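PDB 1U53: secreted protein ASP-2 from Necator americanus, which is a secreted hookworm antigen of the pathogenesis-related-1 (CAP) family, studied as a vaccine candidate, whose molecular function is not firmly established. Local coordinates for residues Gln18-Met23 with Val159-Gly164; Met64-Gln69 with Glu85-Ser90. All coordinates share one frame; numbering follows the deposited sequence.

Interaction 1: Gln18-Met23 with Val159-Gly164. Unlike the reference sequence in segment 18-23: Met23 (reference Leu).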
loop_
_atom_site.group_PDB
_atom_site.type_symbol
_atom_site.label_atom_id
_atom_site.label_comp_id
_atom_site.label_asym_id
_atom_site.label_seq_id
_atom_site.Cartn_x
_atom_site.Cartn_y
_atom_site.Cartn_z
ATOM N N GLN A 18 -10.317 -1.344 8.495
ATOM C CA GLN A 18 -11.093 -0.560 7.546
ATOM C C GLN A 18 -10.315 0.642 7.078
ATOM O O GLN A 18 -10.332 0.966 5.897
ATOM C CB GLN A 18 -12.419 -0.122 8.180
ATOM C CG GLN A 18 -13.341 -1.329 8.383
ATOM C CD GLN A 18 -14.698 -0.962 8.986
ATOM O OE1 GLN A 18 -14.874 0.111 9.567
ATOM N NE2 GLN A 18 -15.660 -1.861 8.845
ATOM N N LYS A 19 -9.597 1.289 7.996
ATOM C CA LYS A 19 -8.845 2.486 7.610
ATOM C C LYS A 19 -7.780 2.135 6.601
ATOM O O LYS A 19 -7.624 2.802 5.576
ATOM C CB LYS A 19 -8.252 3.163 8.855
ATOM C CG LYS A 19 -7.544 4.482 8.595
ATOM C CD LYS A 19 -8.543 5.505 8.068
ATOM C CE LYS A 19 -7.956 6.865 7.918
ATOM N NZ LYS A 19 -8.965 7.731 7.204
ATOM N N PHE A 20 -7.066 1.047 6.857
ATOM C CA PHE A 20 -6.008 0.645 5.909
ATOM C C PHE A 20 -6.582 0.368 4.526
ATOM O O PHE A 20 -6.097 0.876 3.536
ATOM C CB PHE A 20 -5.283 -0.628 6.389
ATOM C CG PHE A 20 -4.133 -0.359 7.312
ATOM C CD1 PHE A 20 -3.054 0.437 6.906
ATOM C CD2 PHE A 20 -4.123 -0.876 8.593
ATOM C CE1 PHE A 20 -1.950 0.689 7.812
ATOM C CE2 PHE A 20 -3.022 -0.643 9.473
ATOM C CZ PHE A 20 -1.966 0.143 9.066
ATOM N N LEU A 21 -7.651 -0.438 4.458
ATOM C CA LEU A 21 -8.189 -0.797 3.163
ATOM C C LEU A 21 -8.799 0.435 2.447
ATOM O O LEU A 21 -8.534 0.682 1.255
ATOM C CB LEU A 21 -9.271 -1.882 3.322
ATOM C CG LEU A 21 -9.776 -2.389 1.978
ATOM C CD1 LEU A 21 -8.680 -3.157 1.158
ATOM C CD2 LEU A 21 -11.003 -3.242 2.166
ATOM N N GLU A 22 -9.593 1.228 3.164
ATOM C CA GLU A 22 -10.211 2.407 2.501
ATOM C C GLU A 22 -9.188 3.423 2.005
ATOM O O GLU A 22 -9.325 3.931 0.872
ATOM C CB GLU A 22 -11.181 3.072 3.476
ATOM C CG GLU A 22 -12.346 2.126 3.701
ATOM C CD GLU A 22 -13.288 2.595 4.751
ATOM O OE1 GLU A 22 -13.133 3.756 5.191
ATOM O OE2 GLU A 22 -14.171 1.777 5.134
ATOM N N MET A 23 -8.178 3.704 2.830
ATOM C CA MET A 23 -7.090 4.612 2.462
ATOM C C MET A 23 -6.350 4.068 1.266
ATOM O O MET A 23 -6.023 4.789 0.339
ATOM C CB MET A 23 -6.055 4.750 3.574
ATOM C CG MET A 23 -6.531 5.360 4.768
ATOM S SD MET A 23 -5.883 7.002 5.101
ATOM C CE MET A 23 -4.495 7.462 4.194
ATOM N N VAL A 159 3.991 -0.542 12.578
ATOM C CA VAL A 159 2.936 -0.866 11.607
ATOM C C VAL A 159 3.576 -1.612 10.478
ATOM O O VAL A 159 4.568 -1.153 9.895
ATOM C CB VAL A 159 2.337 0.421 11.015
ATOM C CG1 VAL A 159 1.325 0.136 9.917
ATOM C CG2 VAL A 159 1.716 1.288 12.151
ATOM N N VAL A 160 2.966 -2.714 10.112
ATOM C CA VAL A 160 3.410 -3.470 8.960
ATOM C C VAL A 160 2.205 -3.762 8.097
ATOM O O VAL A 160 1.214 -4.291 8.580
ATOM C CB VAL A 160 4.017 -4.816 9.444
ATOM C CG1 VAL A 160 4.476 -5.701 8.259
ATOM C CG2 VAL A 160 5.214 -4.566 10.331
ATOM N N CYS A 161 2.283 -3.442 6.796
ATOM C CA CYS A 161 1.294 -3.949 5.830
ATOM C C CYS A 161 1.962 -4.910 4.847
ATOM O O CYS A 161 3.110 -4.679 4.452
ATOM C CB CYS A 161 0.710 -2.813 4.993
ATOM S SG CYS A 161 -0.522 -1.842 5.905
ATOM N N GLN A 162 1.282 -5.988 4.483
ATOM C CA GLN A 162 1.817 -6.831 3.408
ATOM C C GLN A 162 0.816 -6.849 2.249
ATOM O O GLN A 162 -0.344 -6.523 2.423
ATOM C CB GLN A 162 2.202 -8.241 3.904
ATOM C CG GLN A 162 3.474 -8.154 4.743
ATOM C CD GLN A 162 3.847 -9.428 5.507
ATOM O OE1 GLN A 162 3.166 -10.439 5.382
ATOM N NE2 GLN A 162 4.956 -9.379 6.283
ATOM N N TYR A 163 1.301 -7.272 1.075
ATOM C CA TYR A 163 0.668 -6.961 -0.216
ATOM C C TYR A 163 0.776 -8.183 -1.131
ATOM O O TYR A 163 1.915 -8.657 -1.404
ATOM C CB TYR A 163 1.478 -5.822 -0.856
ATOM C CG TYR A 163 1.319 -4.520 -0.112
ATOM C CD1 TYR A 163 0.315 -3.624 -0.466
ATOM C CD2 TYR A 163 2.200 -4.165 0.908
ATOM C CE1 TYR A 163 0.170 -2.406 0.253
ATOM C CE2 TYR A 163 2.066 -2.936 1.624
ATOM C CZ TYR A 163 1.094 -2.067 1.262
ATOM O OH TYR A 163 0.973 -0.907 2.000
ATOM N N GLY A 164 -0.375 -8.684 -1.596
ATOM C CA GLY A 164 -0.464 -9.882 -2.502
ATOM C C GLY A 164 -1.031 -9.518 -3.848
ATOM O O GLY A 164 -2.105 -8.975 -3.866
#
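Phe20 of helix 14-32 reaches across to strand 157-164 and carries the whole contact, meeting Cys161 with a ring face and Val159 with a ring edge. The ring face makes a sulfur-aromatic contact. Cys161 SG lies over the Phe20 ring, 3.8 Å from the centroid and 28° off the normal, displaced toward the rim, so that its nearest ring atom is Phe20 CE1 at 3.5 Å. Because this sulfur is half of the disulfide to Cys148, the ring rests on a cross-link between two neighbouring strands, and the disulfide restrains the position of the sulfur.

The ring edge makes an apolar contact: Val159 CG1 comes near the ring plane, 3.4 Å from Phe20 CZ. That methyl group stands anti to the Val159 backbone N (chi1 175°), and the two side chains approach from opposite directions. Val159 and Cys161, two residues apart, present their side chains on the same face of the strand.

Phe20 also touches Cys148 and Val150 of strand 145-152, and Ala101 and Ser105 of helix 97-109. The contact is therefore part of the buried helix-sheet interface of the alpha-beta-alpha CAP sandwich, with helix 57-67 packed against Val160 on the other sheet face.

Interaction 2: Met64-Gln69 with Glu85-Ser90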
loop_
_atom_site.group_PDB
_atom_site.type_symbol
_atom_site.label_atom_id
_atom_site.label_comp_id
_atom_site.label_asym_id
_atom_site.label_seq_id
_atom_site.Cartn_x
_atom_site.Cartn_y
_atom_site.Cartn_z
ATOM N N MET A 64 1.407 -9.383 10.927
ATOM C CA MET A 64 1.465 -9.569 12.375
ATOM C C MET A 64 2.722 -10.266 12.864
ATOM O O MET A 64 3.315 -9.861 13.877
ATOM C CB MET A 64 0.212 -10.347 12.868
ATOM C CG MET A 64 0.187 -10.495 14.384
ATOM S SD MET A 64 -1.300 -11.436 14.833
ATOM C CE MET A 64 -0.895 -13.060 14.197
ATOM N N ASN A 65 3.120 -11.351 12.181
ATOM C CA ASN A 65 4.308 -12.073 12.571
ATOM C C ASN A 65 5.526 -11.139 12.586
ATOM O O ASN A 65 6.421 -11.321 13.389
ATOM C CB ASN A 65 4.571 -13.233 11.609
ATOM C CG ASN A 65 3.560 -14.350 11.745
ATOM O OD1 ASN A 65 2.794 -14.378 12.707
ATOM N ND2 ASN A 65 3.507 -15.248 10.754
ATOM N N ASN A 66 5.569 -10.163 11.674
ATOM C CA ASN A 66 6.643 -9.176 11.685
ATOM C C ASN A 66 6.421 -8.194 12.814
ATOM O O ASN A 66 7.261 -8.048 13.714
ATOM C CB ASN A 66 6.672 -8.438 10.323
ATOM C CG ASN A 66 7.797 -7.393 10.219
ATOM O OD1 ASN A 66 8.311 -6.923 11.225
ATOM N ND2 ASN A 66 8.171 -7.023 8.979
ATOM N N ALA A 67 5.267 -7.548 12.798
ATOM C CA ALA A 67 4.993 -6.517 13.834
ATOM C C ALA A 67 5.248 -7.021 15.242
ATOM O O ALA A 67 5.801 -6.292 16.013
ATOM C CB ALA A 67 3.582 -5.986 13.705
ATOM N N LYS A 68 4.821 -8.239 15.583
ATOM C CA LYS A 68 4.910 -8.688 16.976
ATOM C C LYS A 68 6.343 -8.798 17.479
ATOM O O LYS A 68 6.569 -8.842 18.695
ATOM C CB LYS A 68 4.233 -10.050 17.142
ATOM C CG LYS A 68 2.713 -9.948 17.071
ATOM C CD LYS A 68 2.216 -9.334 18.346
ATOM C CE LYS A 68 0.732 -9.563 18.587
ATOM N NZ LYS A 68 0.242 -8.632 19.648
ATOM N N GLN A 69 7.328 -8.901 16.581
ATOM C CA GLN A 69 8.725 -8.973 17.047
ATOM C C GLN A 69 9.283 -7.637 17.542
ATOM O O GLN A 69 10.329 -7.598 18.205
ATOM C CB GLN A 69 9.626 -9.484 15.943
ATOM C CG GLN A 69 9.238 -10.824 15.377
ATOM C CD GLN A 69 10.060 -11.171 14.155
ATOM O OE1 GLN A 69 11.312 -11.173 14.199
ATOM N NE2 GLN A 69 9.384 -11.478 13.058
ATOM N N GLU A 85 5.807 -5.687 1.138
ATOM C CA GLU A 85 5.720 -5.248 2.523
ATOM C C GLU A 85 6.127 -3.777 2.649
ATOM O O GLU A 85 7.161 -3.345 2.052
ATOM C CB GLU A 85 6.676 -6.065 3.372
ATOM C CG GLU A 85 6.635 -5.717 4.904
ATOM C CD GLU A 85 7.598 -6.627 5.643
ATOM O OE1 GLU A 85 8.836 -6.428 5.498
ATOM O OE2 GLU A 85 7.126 -7.606 6.273
ATOM N N ASN A 86 5.345 -3.021 3.432
ATOM C CA ASN A 86 5.715 -1.630 3.813
ATOM C C ASN A 86 5.739 -1.580 5.315
ATOM O O ASN A 86 4.885 -2.163 5.971
ATOM C CB ASN A 86 4.640 -0.645 3.369
ATOM C CG ASN A 86 4.776 -0.262 1.905
ATOM O OD1 ASN A 86 5.898 -0.316 1.374
ATOM N ND2 ASN A 86 3.695 0.229 1.286
ATOM N N ILE A 87 6.738 -0.890 5.882
ATOM C CA ILE A 87 6.777 -0.802 7.350
ATOM C C ILE A 87 6.822 0.672 7.791
ATOM O O ILE A 87 7.224 1.562 7.009
ATOM C CB ILE A 87 7.980 -1.574 7.958
ATOM C CG1 ILE A 87 9.309 -0.987 7.485
ATOM C CG2 ILE A 87 7.838 -3.070 7.657
ATOM C CD1 ILE A 87 10.531 -1.706 8.120
ATOM N N PHE A 88 6.337 0.952 9.007
ATOM C CA PHE A 88 6.266 2.343 9.499
ATOM C C PHE A 88 6.378 2.307 11.000
ATOM O O PHE A 88 5.929 1.345 11.640
ATOM C CB PHE A 88 4.918 2.992 9.110
ATOM C CG PHE A 88 4.611 4.313 9.810
ATOM C CD1 PHE A 88 5.069 5.511 9.305
ATOM C CD2 PHE A 88 3.834 4.323 10.965
ATOM C CE1 PHE A 88 4.751 6.749 9.962
ATOM C CE2 PHE A 88 3.536 5.540 11.651
ATOM C CZ PHE A 88 4.012 6.750 11.118
ATOM N N MET A 89 6.969 3.342 11.583
ATOM C CA MET A 89 6.924 3.400 13.053
ATOM C C MET A 89 6.747 4.839 13.507
ATOM O O MET A 89 7.176 5.792 12.834
ATOM C CB MET A 89 8.180 2.821 13.691
ATOM C CG MET A 89 9.455 3.572 13.291
ATOM S SD MET A 89 10.871 2.897 14.164
ATOM C CE MET A 89 10.676 3.697 15.715
ATOM N N SER A 90 6.140 4.958 14.694
ATOM C CA SER A 90 6.030 6.222 15.396
ATOM C C SER A 90 6.527 6.031 16.821
ATOM O O SER A 90 6.378 4.978 17.388
ATOM C CB SER A 90 4.546 6.593 15.487
ATOM O OG SER A 90 4.336 7.649 16.399
#
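Helix 57-67 passes beside strand 84-90, an outermost strand of the central sheet in the alpha-beta-alpha sandwich of the CAP fold, and Asn66 of the helix meets Glu85 of the strand. Lys68 N bonds to Met64 O at 2.8 Å, and Gln69 N then turns back to Asn66 O. Along the extended strand, Glu85 and Ile87 turn their side chains toward the helix.

One side-chain hydrogen bond joins the segments. Asn66 ND2 donates to Glu85 OE2 over 3.0 Å, with an N-H...O angle of 158°. Both side chains leave the backbone with CG anti to N (chi1 -179° in Asn66), and the extended chain of Glu85 carries its carboxylate up to the amide. Ile87 CG2 lies 4.2 Å from Asn66 ND2, an apolar neighbour to this polar pair.

The buried polar groups have further partners. Asn66 OD1 bonds to Tyr158 OH and Asn66 ND2 also to Lys73 O, which fixes the amide flip. Glu85 OE2 is also hydrogen-bonded to Ser75 OG and Gln162 NE2, so that with Asn66 ND2 three partners grip this one oxygen.

The planes of the Asn66 amide and the Glu85 carboxylate are 63° apart: Glu85 OE2 lies almost in the amide plane, whereas Asn66 ND2 meets that oxygen from above the carboxylate plane.

Interactions 1 and 2 lie about 12 Å apart, centre to centre, on the same sheet, where strands 157-164 and 84-90 are antiparallel neighbours. Along the chain, 64-69 and 85-90 both fall between 18-23 and 159-164, so interaction 2 is nested inside the loop that interaction 1 closes. The strands are joined by backbone bonds such as Val159 N to Phe88 O (2.9 Å), and Cys161 O packs on Glu85 CG (3.7 Å). Helix 14-32 packs apolarly on one sheet face; interaction 2 joins helix 57-67 to the other through an amide-carboxylate bond, beside apolar packing on Val160. The two contacts thus sample both helix-sheet interfaces of the CAP sandwich.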